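Local coordinates for protein acyl-coenzyme A oxidase 3 (Yarrowia lipolytica, PDB 5YS9) that oxidises acyl-CoA substrates with bound FAD, forming trans-2-enoyl-CoA and hydrogen peroxide in peroxisomal fatty acid beta-oxidation, at residues A[401-406]-A[484-489]; A[475-480]-A[521-526]. All blocks are in the same frame, centred on the assembly; numbering follows the deposited sequence.

Interaction 1: A[401-406]-A[484-489]; sequences LKELFA and SSVGYL
Glu403 folds its carboxylate over Val486 through two successive turns: CG stands beside the backbone N, anti to the carbonyl carbon (chi1 -62°), and the chain bends again at chi2 (-69°). The methyl CG2 of Val486 therefore lies over one face of the carboxylate, 3.7 Å from Glu403 CD, and the two side chains cross at about a right angle. The polar end has its partner elsewhere: Glu403 OE2 is hydrogen-bonded to Ser472 OG on helix 458-477. Nearer the backbones, Glu403 CB meets Ser485 CB at 4.0 Å, where the CA atoms of the same two residues approach to 5.8 Å. The hydroxyl of Ser485 turns to Leu404 and touches its methyl CD2 at 3.3 Å from OG. No hydrogen bond joins the two segments, but just beside the contact Asp400 OD1 accepts one from Ser484 N. The contact thus seats the 484-489 loop, partly wound as 3-10 helix, on helix 391-428 of the helical C-alpha1 region. On the helix side, Leu404 leans on helix 349-385 and Phe405 on helix 300-330; on the loop side, Val486 and Tyr488 pack against helix 547-573 and Tyr488 also against helix 507-534.

Interaction 2: A[475-480]-A[521-526]; sequences GHRKGK and AIQRAT
Arg477 reaches from the last turn of its helix to Gln523 and Thr526, bridging backbones whose nearest CA atoms, those of Arg477 and Thr526, are 10.0 Å apart. From CB the chain runs out extended between CG and NE, bringing the guanidinium to the other helix. NE passes the side-chain amide oxygen OE1 of Gln523 at 3.5 Å. At CZ the flat group has the methyl CG2 of Thr526 over the centre of one face, 3.8 Å above the plane, and NH1 lies under the same methyl. NH2 makes the two hydrogen bonds between the segments. The one to Gln523 OE1 is nearly straight (2.8 Å, 175°) and lies in the plane of both groups. The other, to the main-chain Gln523 O, is longer and more bent (3.2 Å, 135°). Guanidinium and amide are nearly coplanar. The bend of Gln523 at chi2 (-69°) curls OE1 back to the arginine, and a leucine in its place would probably leave NH2 without its straightest bond here and the guanidinium freer to turn. Beyond Arg477, Gly479 closes helix 458-477 with a Schellman motif. Asp527 adds a salt bridge to NH2, so this helix end is tied to helix 507-534 by one cation shared among an amide, a main-chain carbonyl and a carboxylate.

Overall arrangement
The two contacts lie about 13 Å apart, centre to centre, in the helical C-terminal half of the chain, and their segments alternate along the sequence. Interaction 1 is largely buried and works by van der Waals packing of methyls on a carboxylate and a hydroxyl; interaction 2 lies farther from the chain's centre, with its arginine at the surface, and depends on charge and hydrogen bonds. Helix 458-477 has a part in both, through Ser472 beside the first and as one partner in the second. The loop leading from that helix to helix 507-534 links them directly: Tyr488 and Leu489 touch Ile522, and Leu489 O lies 3.1 Å from Gln523 NE2.

Interaction 1: A[401-406]-A[484-489]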
ATOM      1  N   LEU A 401     -31.940   0.935 -14.173  1.00 57.89           N
ATOM      2  CA  LEU A 401     -30.744   0.487 -14.862  1.00 60.90           C
ATOM      3  C   LEU A 401     -29.636   1.577 -14.978  1.00 57.98           C
ATOM      4  O   LEU A 401     -28.458   1.319 -14.666  1.00 49.13           O
ATOM      5  CB  LEU A 401     -31.096  -0.082 -16.241  1.00 64.26           C
ATOM      6  CG  LEU A 401     -30.105  -1.171 -16.675  1.00 72.66           C
ATOM      7  CD1 LEU A 401     -30.480  -2.457 -15.946  1.00 77.79           C
ATOM      8  CD2 LEU A 401     -30.046  -1.378 -18.194  1.00 72.00           C
ATOM      9  N   LYS A 402     -29.993   2.781 -15.407  1.00 56.18           N
ATOM     10  CA  LYS A 402     -28.999   3.855 -15.462  1.00 60.44           C
ATOM     11  C   LYS A 402     -28.307   4.017 -14.081  1.00 55.75           C
ATOM     12  O   LYS A 402     -27.084   4.061 -14.016  1.00 52.58           O
ATOM     13  CB  LYS A 402     -29.584   5.185 -15.995  1.00 68.80           C
ATOM     14  CG  LYS A 402     -29.763   5.258 -17.524  1.00 82.31           C
ATOM     15  CD  LYS A 402     -28.487   5.717 -18.249  1.00 94.47           C
ATOM     16  CE  LYS A 402     -28.606   5.733 -19.775  1.00 93.98           C
ATOM     17  NZ  LYS A 402     -28.232   4.420 -20.384  1.00 91.15           N
ATOM     18  N   GLU A 403     -29.067   4.044 -12.986  1.00 52.95           N
ATOM     19  CA  GLU A 403     -28.487   4.362 -11.685  1.00 52.68           C
ATOM     20  C   GLU A 403     -27.670   3.206 -11.118  1.00 48.08           C
ATOM     21  O   GLU A 403     -26.681   3.429 -10.427  1.00 35.23           O
ATOM     22  CB  GLU A 403     -29.543   4.877 -10.701  1.00 55.50           C
ATOM     23  CG  GLU A 403     -30.236   6.185 -11.126  1.00 55.44           C
ATOM     24  CD  GLU A 403     -29.369   7.447 -11.117  1.00 58.20           C
ATOM     25  OE1 GLU A 403     -28.159   7.396 -10.785  1.00 54.58           O
ATOM     26  OE2 GLU A 403     -29.924   8.519 -11.465  1.00 53.64           O
ATOM     27  N   LEU A 404     -28.077   1.987 -11.473  1.00 55.07           N
ATOM     28  CA  LEU A 404     -27.243   0.785 -11.333  1.00 50.01           C
ATOM     29  C   LEU A 404     -25.879   0.905 -12.034  1.00 47.42           C
ATOM     30  O   LEU A 404     -24.926   0.645 -11.354  1.00 43.43           O
ATOM     31  CB  LEU A 404     -27.965  -0.491 -11.758  1.00 56.95           C
ATOM     32  CG  LEU A 404     -28.402  -1.477 -10.666  1.00 65.90           C
ATOM     33  CD1 LEU A 404     -27.220  -2.218 -10.063  1.00 63.90           C
ATOM     34  CD2 LEU A 404     -29.199  -0.795  -9.561  1.00 71.34           C
ATOM     35  N   PHE A 405     -25.809   1.321 -13.276  1.00 47.94           N
ATOM     36  CA  PHE A 405     -24.525   1.467 -13.880  1.00 54.12           C
ATOM     37  C   PHE A 405     -23.742   2.515 -13.090  1.00 48.13           C
ATOM     38  O   PHE A 405     -22.595   2.305 -12.752  1.00 45.74           O
ATOM     39  CB  PHE A 405     -24.696   1.873 -15.340  1.00 70.34           C
ATOM     40  CG  PHE A 405     -23.413   1.951 -16.098  1.00 85.12           C
ATOM     41  CD1 PHE A 405     -22.510   0.908 -16.060  1.00 94.99           C
ATOM     42  CD2 PHE A 405     -23.103   3.071 -16.835  1.00 98.51           C
ATOM     43  CE1 PHE A 405     -21.320   0.981 -16.750  1.00 98.77           C
ATOM     44  CE2 PHE A 405     -21.918   3.151 -17.532  1.00 92.04           C
ATOM     45  CZ  PHE A 405     -21.026   2.104 -17.489  1.00 92.52           C
ATOM     46  N   ALA A 406     -24.384   3.613 -12.741  1.00 43.77           N
ATOM     47  CA  ALA A 406     -23.703   4.696 -12.050  1.00 41.45           C
ATOM     48  C   ALA A 406     -23.163   4.342 -10.671  1.00 41.21           C
ATOM     49  O   ALA A 406     -22.057   4.695 -10.325  1.00 42.16           O
ATOM     50  CB  ALA A 406     -24.616   5.900 -11.960  1.00 39.37           C
ATOM     51  N   SER A 484     -33.953   3.734  -8.569  1.00 46.75           N
ATOM     52  CA  SER A 484     -34.017   3.017  -7.311  1.00 49.00           C
ATOM     53  C   SER A 484     -32.774   3.254  -6.418  1.00 52.13           C
ATOM     54  O   SER A 484     -32.907   3.438  -5.202  1.00 51.35           O
ATOM     55  CB  SER A 484     -34.191   1.529  -7.617  1.00 49.97           C
ATOM     56  OG  SER A 484     -33.973   0.742  -6.463  1.00 58.27           O
ATOM     57  N   SER A 485     -31.584   3.281  -7.026  1.00 49.12           N
ATOM     58  CA  SER A 485     -30.333   3.426  -6.267  1.00 51.27           C
ATOM     59  C   SER A 485     -30.110   4.773  -5.582  1.00 46.17           C
ATOM     60  O   SER A 485     -29.307   4.867  -4.693  1.00 46.01           O
ATOM     61  CB  SER A 485     -29.117   3.116  -7.160  1.00 56.38           C
ATOM     62  OG  SER A 485     -29.120   1.768  -7.554  1.00 50.55           O
ATOM     63  N   VAL A 486     -30.817   5.811  -5.995  1.00 49.69           N
ATOM     64  CA  VAL A 486     -30.690   7.138  -5.399  1.00 44.69           C
ATOM     65  C   VAL A 486     -32.038   7.704  -4.980  1.00 44.23           C
ATOM     66  O   VAL A 486     -32.175   8.924  -4.892  1.00 45.71           O
ATOM     67  CB  VAL A 486     -29.980   8.106  -6.385  1.00 46.68           C
ATOM     68  CG1 VAL A 486     -28.541   7.667  -6.637  1.00 45.87           C
ATOM     69  CG2 VAL A 486     -30.729   8.220  -7.712  1.00 45.78           C
ATOM     70  N   GLY A 487     -33.026   6.827  -4.743  1.00 49.25           N
ATOM     71  CA  GLY A 487     -34.384   7.207  -4.261  1.00 46.59           C
ATOM     72  C   GLY A 487     -34.423   8.024  -2.976  1.00 47.29           C
ATOM     73  O   GLY A 487     -35.302   8.876  -2.799  1.00 48.68           O
ATOM     74  N   TYR A 488     -33.456   7.787  -2.083  1.00 44.60           N
ATOM     75  CA  TYR A 488     -33.337   8.543  -0.817  1.00 42.70           C
ATOM     76  C   TYR A 488     -33.192  10.092  -1.024  1.00 41.36           C
ATOM     77  O   TYR A 488     -33.422  10.883  -0.105  1.00 44.00           O
ATOM     78  CB  TYR A 488     -32.176   7.946   0.056  1.00 41.46           C
ATOM     79  CG  TYR A 488     -30.811   8.230  -0.505  1.00 38.26           C
ATOM     80  CD1 TYR A 488     -30.163   9.422  -0.205  1.00 34.49           C
ATOM     81  CD2 TYR A 488     -30.176   7.322  -1.392  1.00 39.75           C
ATOM     82  CE1 TYR A 488     -28.930   9.735  -0.760  1.00 36.96           C
ATOM     83  CE2 TYR A 488     -28.922   7.617  -1.952  1.00 38.24           C
ATOM     84  CZ  TYR A 488     -28.299   8.831  -1.634  1.00 37.96           C
ATOM     85  OH  TYR A 488     -27.067   9.157  -2.161  1.00 33.90           O
ATOM     86  N   LEU A 489     -32.776  10.512  -2.220  1.00 45.11           N
ATOM     87  CA  LEU A 489     -32.730  11.943  -2.620  1.00 44.38           C
ATOM     88  C   LEU A 489     -34.123  12.643  -2.686  1.00 47.90           C
ATOM     89  O   LEU A 489     -34.200  13.888  -2.685  1.00 43.30           O
ATOM     90  CB  LEU A 489     -32.025  12.069  -3.976  1.00 46.12           C
ATOM     91  CG  LEU A 489     -30.578  12.556  -4.093  1.00 49.53           C
ATOM     92  CD1 LEU A 489     -29.720  12.235  -2.878  1.00 54.01           C
ATOM     93  CD2 LEU A 489     -29.950  12.018  -5.368  1.00 44.14           C
TER

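Interaction 2: A[475-480]-A[521-526]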
ATOM      1  N   GLY A 475     -31.868  16.914 -12.071  1.00 41.80           N
ATOM      2  CA  GLY A 475     -32.964  16.382 -12.892  1.00 38.71           C
ATOM      3  C   GLY A 475     -34.215  15.983 -12.096  1.00 39.93           C
ATOM      4  O   GLY A 475     -35.321  16.073 -12.620  1.00 42.77           O
ATOM      5  N   HIS A 476     -34.057  15.545 -10.861  1.00 37.05           N
ATOM      6  CA  HIS A 476     -35.197  15.303 -10.001  1.00 39.37           C
ATOM      7  C   HIS A 476     -35.971  16.575  -9.661  1.00 41.01           C
ATOM      8  O   HIS A 476     -37.186  16.591  -9.654  1.00 36.58           O
ATOM      9  CB  HIS A 476     -34.748  14.599  -8.729  1.00 40.02           C
ATOM     10  CG  HIS A 476     -35.865  14.259  -7.799  1.00 39.30           C
ATOM     11  ND1 HIS A 476     -36.862  13.374  -8.127  1.00 39.88           N
ATOM     12  CD2 HIS A 476     -36.143  14.688  -6.551  1.00 43.27           C
ATOM     13  CE1 HIS A 476     -37.709  13.278  -7.125  1.00 40.41           C
ATOM     14  NE2 HIS A 476     -37.294  14.063  -6.155  1.00 42.19           N
ATOM     15  N   ARG A 477     -35.240  17.642  -9.388  1.00 42.28           N
ATOM     16  CA  ARG A 477     -35.807  18.923  -9.011  1.00 44.06           C
ATOM     17  C   ARG A 477     -36.621  19.496 -10.152  1.00 47.37           C
ATOM     18  O   ARG A 477     -37.515  20.291  -9.947  1.00 44.73           O
ATOM     19  CB  ARG A 477     -34.713  19.896  -8.609  1.00 42.29           C
ATOM     20  CG  ARG A 477     -33.827  19.410  -7.490  1.00 41.40           C
ATOM     21  CD  ARG A 477     -33.019  20.564  -6.963  1.00 43.40           C
ATOM     22  NE  ARG A 477     -32.232  20.213  -5.804  1.00 45.10           N
ATOM     23  CZ  ARG A 477     -31.252  20.960  -5.322  1.00 42.31           C
ATOM     24  NH1 ARG A 477     -30.941  22.094  -5.904  1.00 42.87           N
ATOM     25  NH2 ARG A 477     -30.583  20.568  -4.263  1.00 43.37           N
ATOM     26  N   LYS A 478     -36.256  19.102 -11.361  1.00 49.99           N
ATOM     27  CA  LYS A 478     -36.928  19.527 -12.570  1.00 48.86           C
ATOM     28  C   LYS A 478     -38.024  18.559 -12.964  1.00 50.15           C
ATOM     29  O   LYS A 478     -38.588  18.664 -14.035  1.00 47.27           O
ATOM     30  CB  LYS A 478     -35.931  19.697 -13.704  1.00 48.72           C
ATOM     31  CG  LYS A 478     -35.010  20.878 -13.497  1.00 51.01           C
ATOM     32  CD  LYS A 478     -33.983  21.023 -14.599  1.00 53.43           C
ATOM     33  CE  LYS A 478     -32.803  21.845 -14.124  1.00 52.72           C
ATOM     34  NZ  LYS A 478     -31.939  22.286 -15.247  1.00 55.37           N
ATOM     35  N   GLY A 479     -38.293  17.591 -12.101  1.00 44.96           N
ATOM     36  CA  GLY A 479     -39.405  16.718 -12.292  1.00 43.31           C
ATOM     37  C   GLY A 479     -39.100  15.357 -12.865  1.00 47.98           C
ATOM     38  O   GLY A 479     -40.031  14.594 -13.029  1.00 47.28           O
ATOM     39  N   LYS A 480     -37.838  15.007 -13.167  1.00 52.60           N
ATOM     40  CA  LYS A 480     -37.539  13.603 -13.613  1.00 55.45           C
ATOM     41  C   LYS A 480     -37.600  12.596 -12.432  1.00 50.48           C
ATOM     42  O   LYS A 480     -37.288  12.952 -11.294  1.00 49.00           O
ATOM     43  CB  LYS A 480     -36.195  13.477 -14.360  1.00 57.84           C
ATOM     44  CG  LYS A 480     -36.254  13.918 -15.809  1.00 60.52           C
ATOM     45  CD  LYS A 480     -34.889  13.843 -16.473  1.00 66.11           C
ATOM     46  CE  LYS A 480     -34.917  14.439 -17.879  1.00 68.08           C
ATOM     47  NZ  LYS A 480     -33.738  15.333 -18.046  1.00 68.94           N
ATOM     48  N   ALA A 521     -24.907  15.961   1.534  1.00 37.95           N
ATOM     49  CA  ALA A 521     -23.773  16.338   0.735  1.00 39.52           C
ATOM     50  C   ALA A 521     -24.188  16.597  -0.718  1.00 39.05           C
ATOM     51  O   ALA A 521     -23.761  17.583  -1.317  1.00 38.08           O
ATOM     52  CB  ALA A 521     -22.720  15.246   0.812  1.00 41.60           C
ATOM     53  N   ILE A 522     -25.040  15.732  -1.260  1.00 38.81           N
ATOM     54  CA  ILE A 522     -25.497  15.865  -2.657  1.00 41.59           C
ATOM     55  C   ILE A 522     -26.424  17.074  -2.899  1.00 42.95           C
ATOM     56  O   ILE A 522     -26.268  17.793  -3.898  1.00 39.17           O
ATOM     57  CB  ILE A 522     -26.215  14.580  -3.129  1.00 43.43           C
ATOM     58  CG1 ILE A 522     -25.213  13.439  -3.180  1.00 41.14           C
ATOM     59  CG2 ILE A 522     -26.898  14.778  -4.504  1.00 43.26           C
ATOM     60  CD1 ILE A 522     -25.830  12.064  -3.264  1.00 42.97           C
ATOM     61  N   GLN A 523     -27.399  17.289  -2.016  1.00 43.53           N
ATOM     62  CA  GLN A 523     -28.262  18.485  -2.150  1.00 43.50           C
ATOM     63  C   GLN A 523     -27.440  19.788  -2.067  1.00 45.12           C
ATOM     64  O   GLN A 523     -27.676  20.712  -2.868  1.00 50.21           O
ATOM     65  CB  GLN A 523     -29.394  18.510  -1.117  1.00 41.62           C
ATOM     66  CG  GLN A 523     -30.366  17.310  -1.119  1.00 42.03           C
ATOM     67  CD  GLN A 523     -31.274  17.206  -2.323  1.00 37.98           C
ATOM     68  OE1 GLN A 523     -31.371  18.132  -3.109  1.00 40.72           O
ATOM     69  NE2 GLN A 523     -31.948  16.064  -2.469  1.00 36.39           N
ATOM     70  N   ARG A 524     -26.471  19.867  -1.151  1.00 43.84           N
ATOM     71  CA  ARG A 524     -25.687  21.124  -0.999  1.00 49.39           C
ATOM     72  C   ARG A 524     -24.789  21.338  -2.217  1.00 46.06           C
ATOM     73  O   ARG A 524     -24.714  22.447  -2.767  1.00 45.61           O
ATOM     74  CB  ARG A 524     -24.892  21.175   0.322  1.00 50.19           C
ATOM     75  CG  ARG A 524     -25.734  21.734   1.486  1.00 57.10           C
ATOM     76  CD  ARG A 524     -25.152  21.508   2.888  1.00 63.01           C
ATOM     77  NE  ARG A 524     -23.800  20.945   2.816  1.00 66.02           N
ATOM     78  CZ  ARG A 524     -23.436  19.702   3.156  1.00 62.74           C
ATOM     79  NH1 ARG A 524     -24.282  18.830   3.693  1.00 62.11           N
ATOM     80  NH2 ARG A 524     -22.174  19.339   2.973  1.00 62.58           N
ATOM     81  N   ALA A 525     -24.166  20.257  -2.667  1.00 40.69           N
ATOM     82  CA  ALA A 525     -23.358  20.287  -3.894  1.00 43.38           C
ATOM     83  C   ALA A 525     -24.200  20.652  -5.117  1.00 39.03           C
ATOM     84  O   ALA A 525     -23.746  21.393  -5.965  1.00 39.98           O
ATOM     85  CB  ALA A 525     -22.637  18.952  -4.123  1.00 41.05           C
ATOM     86  N   THR A 526     -25.404  20.116  -5.213  1.00 37.32           N
ATOM     87  CA  THR A 526     -26.295  20.480  -6.299  1.00 38.98           C
ATOM     88  C   THR A 526     -26.711  21.964  -6.197  1.00 41.80           C
ATOM     89  O   THR A 526     -26.695  22.653  -7.214  1.00 37.11           O
ATOM     90  CB  THR A 526     -27.513  19.578  -6.344  1.00 37.54           C
ATOM     91  OG1 THR A 526     -27.087  18.212  -6.372  1.00 33.99           O
ATOM     92  CG2 THR A 526     -28.343  19.871  -7.600  1.00 43.12           C
TER